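Side-chain contacts in beta-phenylalanine aminotransferase (Variovorax paradoxus, PDB 4AO9), which transfers the amino group of beta-phenylalanine, probably to a 2-oxo acid acceptor, with pyridoxal-5'-phosphate as its cofactor: residues Arg211-Ile214 with Glu215-Pro219; Val387-Ser390 with Glu391-Ala394; Leu338-Pro341 with Glu342-Gly345. All coordinates share one frame; numbering follows the deposited sequence.

Interaction 1 of 3, residues Arg211-Ile214 with Glu215-Pro219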
ATOM      1  N   ARG A 211     -14.889  25.894 -14.190  1.00 12.08           N
ATOM      2  CA  ARG A 211     -15.096  26.019 -15.636  1.00 12.67           C
ATOM      3  C   ARG A 211     -14.041  26.920 -16.258  1.00 12.30           C
ATOM      4  O   ARG A 211     -13.429  26.565 -17.258  1.00 12.67           O
ATOM      5  CB  ARG A 211     -16.484  26.584 -15.953  1.00 13.34           C
ATOM      6  CG  ARG A 211     -17.629  25.648 -15.633  1.00 15.94           C
ATOM      7  CD  ARG A 211     -18.940  26.198 -16.206  1.00 18.05           C
ATOM      8  NE  ARG A 211     -20.097  25.388 -15.828  1.00 19.84           N
ATOM      9  CZ  ARG A 211     -20.531  24.325 -16.502  1.00 20.30           C
ATOM     10  NH1 ARG A 211     -19.906  23.919 -17.599  1.00 20.88           N
ATOM     11  NH2 ARG A 211     -21.597  23.665 -16.069  1.00 21.53           N
ATOM     12  N   ALA A 212     -13.822  28.084 -15.652  1.00 12.65           N
ATOM     13  CA  ALA A 212     -12.897  29.071 -16.214  1.00 12.47           C
ATOM     14  C   ALA A 212     -11.460  28.568 -16.264  1.00 12.12           C
ATOM     15  O   ALA A 212     -10.772  28.712 -17.277  1.00 12.20           O
ATOM     16  CB  ALA A 212     -12.969  30.390 -15.433  1.00 12.94           C
ATOM     17  N   GLN A 213     -11.004  27.982 -15.164  1.00 11.83           N
ATOM     18  CA  GLN A 213      -9.620  27.540 -15.096  1.00 11.93           C
ATOM     19  C   GLN A 213      -9.352  26.262 -15.879  1.00 11.14           C
ATOM     20  O   GLN A 213      -8.293  26.128 -16.495  1.00 10.96           O
ATOM     21  CB  GLN A 213      -9.162  27.418 -13.648  1.00 12.48           C
ATOM     22  CG  GLN A 213      -9.108  28.778 -12.931  1.00 15.33           C
ATOM     23  CD  GLN A 213      -8.390  29.858 -13.730  1.00 20.19           C
ATOM     24  OE1 GLN A 213      -7.243  29.683 -14.137  1.00 21.66           O
ATOM     25  NE2 GLN A 213      -9.069  30.982 -13.957  1.00 22.63           N
ATOM     26  N   ILE A 214     -10.313  25.341 -15.896  1.00 10.55           N
ATOM     27  CA  ILE A 214     -10.167  24.143 -16.727  1.00 10.42           C
ATOM     28  C   ILE A 214     -10.133  24.503 -18.221  1.00 10.72           C
ATOM     29  O   ILE A 214      -9.274  24.027 -18.961  1.00 10.81           O
ATOM     30  CB  ILE A 214     -11.214  23.064 -16.408  1.00  9.87           C
ATOM     31  CG1 ILE A 214     -10.982  22.527 -14.984  1.00 10.19           C
ATOM     32  CG2 ILE A 214     -11.153  21.922 -17.434  1.00 10.53           C
ATOM     33  CD1 ILE A 214     -12.147  21.732 -14.426  1.00  9.49           C
ATOM     34  N   GLU A 215     -11.045  25.374 -18.655  1.00 10.90           N
ATOM     35  CA  GLU A 215     -11.048  25.821 -20.057  1.00 12.22           C
ATOM     36  C   GLU A 215      -9.771  26.599 -20.406  1.00 11.96           C
ATOM     37  O   GLU A 215      -9.170  26.384 -21.467  1.00 12.27           O
ATOM     38  CB  GLU A 215     -12.294  26.665 -20.363  1.00 12.87           C
ATOM     39  CG  GLU A 215     -13.608  25.887 -20.323  1.00 18.09           C
ATOM     40  CD  GLU A 215     -14.826  26.791 -20.463  1.00 22.79           C
ATOM     41  OE1 GLU A 215     -14.791  27.714 -21.306  1.00 27.71           O
ATOM     42  OE2 GLU A 215     -15.820  26.577 -19.737  1.00 26.08           O
ATOM     43  N   ARG A 216      -9.347  27.479 -19.495  1.00 11.72           N
ATOM     44  CA  ARG A 216      -8.151  28.294 -19.726  1.00 12.40           C
ATOM     45  C   ARG A 216      -6.898  27.442 -19.937  1.00 11.62           C
ATOM     46  O   ARG A 216      -6.070  27.751 -20.789  1.00 11.42           O
ATOM     47  CB  ARG A 216      -7.932  29.256 -18.559  1.00 13.30           C
ATOM     48  CG  ARG A 216      -6.696  30.146 -18.684  1.00 15.92           C
ATOM     49  CD  ARG A 216      -6.586  31.044 -17.451  1.00 21.19           C
ATOM     50  NE  ARG A 216      -5.282  31.698 -17.365  1.00 25.71           N
ATOM     51  CZ  ARG A 216      -4.568  31.825 -16.245  1.00 27.27           C
ATOM     52  NH1 ARG A 216      -5.009  31.330 -15.092  1.00 26.99           N
ATOM     53  NH2 ARG A 216      -3.393  32.444 -16.279  1.00 29.11           N
ATOM     54  N   HIS A 217      -6.772  26.368 -19.159  1.00 10.81           N
ATOM     55  CA  HIS A 217      -5.600  25.501 -19.247  1.00 10.86           C
ATOM     56  C   HIS A 217      -5.896  24.211 -20.005  1.00 10.07           C
ATOM     57  O   HIS A 217      -5.139  23.235 -19.881  1.00  9.63           O
ATOM     58  CB  HIS A 217      -5.109  25.107 -17.850  1.00 11.50           C
ATOM     59  CG  HIS A 217      -4.704  26.256 -16.984  1.00 14.16           C
ATOM     60  ND1 HIS A 217      -5.599  26.922 -16.173  1.00 15.45           N
ATOM     61  CD2 HIS A 217      -3.493  26.816 -16.752  1.00 17.05           C
ATOM     62  CE1 HIS A 217      -4.961  27.859 -15.494  1.00 16.67           C
ATOM     63  NE2 HIS A 217      -3.684  27.821 -15.832  1.00 18.69           N
ATOM     64  N   GLY A 218      -6.980  24.201 -20.783  1.00  9.73           N
ATOM     65  CA  GLY A 218      -7.499  22.973 -21.384  1.00  9.51           C
ATOM     66  C   GLY A 218      -6.496  21.966 -21.931  1.00  8.29           C
ATOM     67  O   GLY A 218      -6.478  20.802 -21.503  1.00  8.25           O
ATOM     68  N   PRO A 219      -5.638  22.396 -22.870  1.00  8.08           N
ATOM     69  CA  PRO A 219      -4.735  21.467 -23.548  1.00  7.93           C
ATOM     70  C   PRO A 219      -3.706  20.825 -22.620  1.00  8.04           C
ATOM     71  O   PRO A 219      -3.115  19.791 -22.971  1.00  9.04           O
ATOM     72  CB  PRO A 219      -4.031  22.354 -24.588  1.00  8.27           C
ATOM     73  CG  PRO A 219      -4.983  23.479 -24.813  1.00  8.42           C
ATOM     74  CD  PRO A 219      -5.591  23.744 -23.475  1.00  8.06           C
TER

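Interaction 2 of 3, residues Val387-Ser390 with Glu391-Ala394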
ATOM      1  N   VAL A 387     -21.538  25.215   5.038  1.00 17.52           N
ATOM      2  CA  VAL A 387     -20.160  24.779   4.851  1.00 16.56           C
ATOM      3  C   VAL A 387     -20.031  24.206   3.440  1.00 16.30           C
ATOM      4  O   VAL A 387     -20.598  23.146   3.127  1.00 16.36           O
ATOM      5  CB  VAL A 387     -19.738  23.736   5.904  1.00 16.14           C
ATOM      6  CG1 VAL A 387     -18.326  23.227   5.626  1.00 15.57           C
ATOM      7  CG2 VAL A 387     -19.819  24.327   7.319  1.00 16.00           C
ATOM      8  N   ARG A 388     -19.308  24.932   2.591  1.00 15.89           N
ATOM      9  CA  ARG A 388     -19.145  24.545   1.190  1.00 15.96           C
ATOM     10  C   ARG A 388     -17.722  24.150   0.819  1.00 15.17           C
ATOM     11  O   ARG A 388     -17.520  23.469  -0.188  1.00 14.93           O
ATOM     12  CB  ARG A 388     -19.630  25.672   0.278  1.00 16.20           C
ATOM     13  CG  ARG A 388     -21.144  25.864   0.311  1.00 18.82           C
ATOM     14  CD  ARG A 388     -21.854  24.711  -0.404  1.00 23.86           C
ATOM     15  NE  ARG A 388     -23.303  24.897  -0.448  1.00 26.91           N
ATOM     16  CZ  ARG A 388     -24.149  24.490   0.496  1.00 28.51           C
ATOM     17  NH1 ARG A 388     -23.707  23.860   1.579  1.00 29.71           N
ATOM     18  NH2 ARG A 388     -25.447  24.718   0.355  1.00 28.98           N
ATOM     19  N   SER A 389     -16.745  24.571   1.623  1.00 14.76           N
ATOM     20  CA  SER A 389     -15.342  24.194   1.420  1.00 14.52           C
ATOM     21  C   SER A 389     -14.592  24.336   2.732  1.00 14.63           C
ATOM     22  O   SER A 389     -15.121  24.901   3.693  1.00 14.40           O
ATOM     23  CB  SER A 389     -14.675  25.053   0.332  1.00 15.01           C
ATOM     24  OG  SER A 389     -14.360  26.369   0.810  1.00 16.27           O
ATOM     25  N   SER A 390     -13.355  23.848   2.769  1.00 14.67           N
ATOM     26  CA  SER A 390     -12.541  23.934   3.976  1.00 16.23           C
ATOM     27  C   SER A 390     -12.264  25.383   4.384  1.00 16.94           C
ATOM     28  O   SER A 390     -12.009  25.658   5.554  1.00 17.09           O
ATOM     29  CB  SER A 390     -11.232  23.158   3.806  1.00 16.45           C
ATOM     30  OG  SER A 390     -10.536  23.605   2.661  1.00 18.16           O
ATOM     31  N   GLU A 391     -12.326  26.300   3.419  1.00 17.60           N
ATOM     32  CA  GLU A 391     -12.149  27.727   3.697  1.00 19.24           C
ATOM     33  C   GLU A 391     -13.176  28.234   4.709  1.00 19.20           C
ATOM     34  O   GLU A 391     -12.870  29.108   5.523  1.00 19.73           O
ATOM     35  CB  GLU A 391     -12.198  28.545   2.397  1.00 20.02           C
ATOM     36  CG  GLU A 391     -11.895  30.043   2.562  1.00 24.41           C
ATOM     37  CD  GLU A 391     -10.508  30.326   3.135  1.00 28.86           C
ATOM     38  OE1 GLU A 391      -9.569  29.526   2.905  1.00 31.39           O
ATOM     39  OE2 GLU A 391     -10.355  31.363   3.822  1.00 32.49           O
ATOM     40  N   ASP A 392     -14.381  27.667   4.677  1.00 18.68           N
ATOM     41  CA  ASP A 392     -15.437  28.037   5.621  1.00 19.19           C
ATOM     42  C   ASP A 392     -15.124  27.613   7.059  1.00 19.37           C
ATOM     43  O   ASP A 392     -15.779  28.076   8.006  1.00 19.82           O
ATOM     44  CB  ASP A 392     -16.783  27.448   5.182  1.00 18.77           C
ATOM     45  CG  ASP A 392     -17.255  27.998   3.845  1.00 19.57           C
ATOM     46  OD1 ASP A 392     -17.103  29.215   3.608  1.00 21.21           O
ATOM     47  OD2 ASP A 392     -17.787  27.216   3.033  1.00 18.39           O
ATOM     48  N   LEU A 393     -14.121  26.750   7.217  1.00 19.20           N
ATOM     49  CA  LEU A 393     -13.740  26.194   8.523  1.00 19.77           C
ATOM     50  C   LEU A 393     -12.421  26.767   9.060  1.00 20.83           C
ATOM     51  O   LEU A 393     -11.904  26.301  10.092  1.00 20.93           O
ATOM     52  CB  LEU A 393     -13.657  24.666   8.433  1.00 19.18           C
ATOM     53  CG  LEU A 393     -14.833  23.900   7.830  1.00 18.01           C
ATOM     54  CD1 LEU A 393     -14.456  22.437   7.677  1.00 17.38           C
ATOM     55  CD2 LEU A 393     -16.112  24.048   8.665  1.00 17.16           C
ATOM     56  N   ALA A 394     -11.906  27.788   8.372  1.00 22.06           N
ATOM     57  CA  ALA A 394     -10.575  28.345   8.645  1.00 23.43           C
ATOM     58  C   ALA A 394     -10.436  29.026  10.008  1.00 24.26           C
ATOM     59  O   ALA A 394      -9.337  29.077  10.567  1.00 25.46           O
ATOM     60  CB  ALA A 394     -10.161  29.303   7.531  1.00 23.53           C
TER
HETATM   61  O   HOH W   1     -16.501  27.980   0.595  1.00 19.96           O
HETATM   62  O   HOH W   2     -11.049  25.236   0.692  1.00 22.73           O

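Interaction 3 of 3, residues Leu338-Pro341 with Glu342-Gly345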
ATOM      1  N   LEU A 338     -22.636  -9.024   4.182  1.00 12.99           N
ATOM      2  CA  LEU A 338     -22.868  -7.994   5.188  1.00 12.77           C
ATOM      3  C   LEU A 338     -23.174  -6.627   4.605  1.00 12.67           C
ATOM      4  O   LEU A 338     -24.280  -6.122   4.762  1.00 13.09           O
ATOM      5  CB  LEU A 338     -21.675  -7.905   6.150  1.00 12.47           C
ATOM      6  CG  LEU A 338     -21.413  -9.143   7.006  1.00 12.62           C
ATOM      7  CD1 LEU A 338     -20.116  -9.005   7.767  1.00 12.97           C
ATOM      8  CD2 LEU A 338     -22.593  -9.365   7.955  1.00 14.71           C
ATOM      9  N   PHE A 339     -22.200  -6.020   3.935  1.00 12.81           N
ATOM     10  CA  PHE A 339     -22.405  -4.680   3.404  1.00 13.23           C
ATOM     11  C   PHE A 339     -22.811  -4.734   1.947  1.00 14.10           C
ATOM     12  O   PHE A 339     -22.070  -4.314   1.048  1.00 14.38           O
ATOM     13  CB  PHE A 339     -21.167  -3.806   3.606  1.00 12.63           C
ATOM     14  CG  PHE A 339     -21.442  -2.326   3.464  1.00 13.01           C
ATOM     15  CD1 PHE A 339     -22.320  -1.682   4.331  1.00 12.97           C
ATOM     16  CD2 PHE A 339     -20.827  -1.581   2.462  1.00 13.91           C
ATOM     17  CE1 PHE A 339     -22.575  -0.318   4.212  1.00 13.38           C
ATOM     18  CE2 PHE A 339     -21.078  -0.216   2.332  1.00 15.37           C
ATOM     19  CZ  PHE A 339     -21.953   0.418   3.214  1.00 14.36           C
ATOM     20  N   THR A 340     -24.007  -5.273   1.730  1.00 14.38           N
ATOM     21  CA  THR A 340     -24.613  -5.377   0.413  1.00 14.96           C
ATOM     22  C   THR A 340     -25.075  -3.995  -0.045  1.00 15.18           C
ATOM     23  O   THR A 340     -25.080  -3.055   0.751  1.00 15.00           O
ATOM     24  CB  THR A 340     -25.849  -6.283   0.504  1.00 15.03           C
ATOM     25  OG1 THR A 340     -26.750  -5.740   1.484  1.00 16.59           O
ATOM     26  CG2 THR A 340     -25.440  -7.696   0.915  1.00 15.89           C
ATOM     27  N   PRO A 341     -25.452  -3.853  -1.333  1.00 15.51           N
ATOM     28  CA  PRO A 341     -25.998  -2.564  -1.747  1.00 15.90           C
ATOM     29  C   PRO A 341     -27.205  -2.161  -0.889  1.00 16.33           C
ATOM     30  O   PRO A 341     -27.337  -0.992  -0.504  1.00 16.06           O
ATOM     31  CB  PRO A 341     -26.404  -2.822  -3.198  1.00 16.12           C
ATOM     32  CG  PRO A 341     -25.395  -3.838  -3.666  1.00 15.69           C
ATOM     33  CD  PRO A 341     -25.231  -4.755  -2.482  1.00 16.08           C
ATOM     34  N   GLU A 342     -28.055  -3.130  -0.563  1.00 16.64           N
ATOM     35  CA  GLU A 342     -29.219  -2.880   0.287  1.00 17.37           C
ATOM     36  C   GLU A 342     -28.827  -2.371   1.677  1.00 16.75           C
ATOM     37  O   GLU A 342     -29.419  -1.418   2.189  1.00 16.78           O
ATOM     38  CB  GLU A 342     -30.078  -4.144   0.391  1.00 18.17           C
ATOM     39  CG  GLU A 342     -30.787  -4.540  -0.911  1.00 21.71           C
ATOM     40  CD  GLU A 342     -29.882  -5.160  -1.992  1.00 25.13           C
ATOM     41  OE1 GLU A 342     -28.751  -5.624  -1.701  1.00 24.52           O
ATOM     42  OE2 GLU A 342     -30.329  -5.188  -3.163  1.00 28.30           O
ATOM     43  N   ALA A 343     -27.818  -3.003   2.277  1.00 15.93           N
ATOM     44  CA  ALA A 343     -27.298  -2.580   3.573  1.00 15.42           C
ATOM     45  C   ALA A 343     -26.709  -1.174   3.535  1.00 15.23           C
ATOM     46  O   ALA A 343     -26.845  -0.414   4.498  1.00 15.49           O
ATOM     47  CB  ALA A 343     -26.274  -3.571   4.068  1.00 15.68           C
ATOM     48  N   ALA A 344     -26.043  -0.831   2.430  1.00 14.68           N
ATOM     49  CA  ALA A 344     -25.494   0.506   2.271  1.00 14.84           C
ATOM     50  C   ALA A 344     -26.606   1.557   2.276  1.00 15.06           C
ATOM     51  O   ALA A 344     -26.470   2.601   2.920  1.00 15.37           O
ATOM     52  CB  ALA A 344     -24.646   0.597   0.996  1.00 14.72           C
ATOM     53  N   GLY A 345     -27.701   1.267   1.573  1.00 15.63           N
ATOM     54  CA  GLY A 345     -28.886   2.129   1.564  1.00 15.93           C
ATOM     55  C   GLY A 345     -29.495   2.275   2.949  1.00 15.91           C
ATOM     56  O   GLY A 345     -29.810   3.391   3.385  1.00 16.11           O
TER

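Interaction 1 of 3, residues Arg211-Ile214 with Glu215-Pro219
Arg216 and Gln213 run side by side along the last turn of helix 207-216. The arginine CB lies 3.2 Å from Ala212 O, the carbonyl that also receives the Arg216 backbone N-H. With CG anti to the backbone N (chi1 179°), the chain leaves the helix stretched out and alongside Gln213. CG sits over one face of the His217 ring, toward its rim, CD passes 3.6 Å from Gln213 OE1, and NH1 then donates to that same OE1 at 2.9 Å. The bond uses a lone pair in the amide's carbonyl plane, and the oxygen also lies in the guanidinium plane, although the two groups are turned 70° apart. One face of the guanidinium meets His217 NE2 near its rim.

Gln213 can meet the arginine because its chain bends at chi2, which brings OE1 back toward the helix end. The same oxygen is 3.2 Å from His217 CE1, at the lower limit of a carbon-oxygen contact.

His217, the first residue beyond the helical backbone, holds Gln213 O twice. Its N donates at 3.1 Å and its ND1 at 2.8 Å, from opposite faces of the carbonyl plane. The oxygen lies only 4° out of the imidazole plane, so the ND1 bond fixes how the ring is turned.

On another side of the helix, Glu215 CG packs 3.1 Å from Arg211 O, while the Arg211 guanidinium forms its salt bridge with Glu248 of helix 240-253. Ile214 touches Ile221 and Val224 of strand 221-226, and His217 touches strand 198-202. These contacts belong to the C-terminal end of a helix laid on the central seven-stranded sheet, as in the large domain of fold type I PLP enzymes.

Interaction 2 of 3, residues Val387-Ser390 with Glu391-Ala394
Ser389 and Asp392 mark the change in backbone course: Ser389 is extended, and the chain then winds into a short 3-10 turn, in which Asp392 N donates to Ser389 O at 3.0 Å and Leu393 N to Ser390 O at 2.9 Å. In both bonds the donor stands well above the carbonyl plane, evidence of tight winding.

The Asp392 side chain reaches back over the start of this turn. Its CG is anti to the carbonyl carbon (chi1 -63°), which carries OD2 toward two backbone N-H groups. Arg388 N meets OD2 at 2.8 Å on its anti side, near the carboxylate plane, and the bond is fairly straight (162°). Ser389 N approaches the same oxygen from above that plane, at 3.2 Å. A water adds a third donor to OD2 and also bonds Ser389 OG, so the carboxylate and the hydroxyl are joined through solvent. OD2 is therefore gripped from several directions, and the two backbone bonds fix how the carboxylate is turned.

Ser389 OG in turn accepts a weak bond from Glu391 N (3.3 Å), the pairing of an ST turn. A second water links Ser390 OG to Glu391 N, its bond to the nitrogen also weak.

Beneath the polar turn, Val387 and Leu393 cross at about a right angle, and Val387 CG1 lies 3.8 Å from Leu393 CD2. The valine also touches Gln370 and Thr372 of strand 370-374, which ties the loop to that strand, while Arg388 O accepts from Asn205 ND2.

A weak ST turn at Ser389 thus leads into a 3-10 turn, with an aspartate folded back onto the preceding backbone N-H groups: a local turn motif in the loop between strand 377-381 and helix 398-410.

Interaction 3 of 3, residues Leu338-Pro341 with Glu342-Gly345
Thr340 is the N-cap of helix 341-365, and its OG1 accepts the capping bond from Ala343 N at 3.0 Å, with an N-H...O angle of 160°. The hydroxyl takes the place between the backbone N and the carbonyl carbon (chi1 57°), which turns it to the Ala343 N-H in the first helical turn. Thr340 O then receives Ala344 N, nearly in line with the carbonyl bond, and Pro341 O receives Gly345 N; with these the regular helical bonding begins. Pro341, the first helical residue, has no N-H to be satisfied there. Glu342 bends at chi2 back over this end, bringing OE1 3.7 Å from Thr340 CB and equally near Pro341 CD.

Ahead of the cap, Phe339 is the centre of an inverse gamma turn, closed by a weak bond from Thr340 N to Leu338 O. The turn places Leu338 O only 3.3 Å from Ala343 CB. The phenylalanine ring swings under the helix start, its CG anti to the backbone N (chi1 -163°). CZ reaches Ala344 CB at 3.5 Å and CE1 comes 3.6 Å from Ala344 CA, an oblique approach of the ring to the helix. Tyr288 meets the same ring edge-to-face, and Arg139 NH1 bonds Phe339 O. Replacing Phe339 by an alanine would probably open a gap beneath Ala344 and leave Tyr288 without its aromatic partner. Pro341 and Ala344 both rest on Arg139 of helix 129-139.

In chain order interaction 1 comes first, then interaction 3, then interaction 2, and none touches another. Interactions 1 and 2 are the nearest pair, about 14 Å apart at their closest atoms and 24 Å between centres; interactions 1 and 3 are the farthest, with centres 39 Å apart. Interactions 2 and 3 lie 31 Å apart by centres, yet the side chains of Ser390 and Phe339 are each about 14 Å from a bound PLP, so neither contact is first-shell. Tyr288, the ring neighbour of Phe339, directly follows Lys287 of the PLP pocket. Interaction 3 caps the start of a helix, interaction 1 closes the end of one, and interaction 2 is a 3-10 turn within a loop.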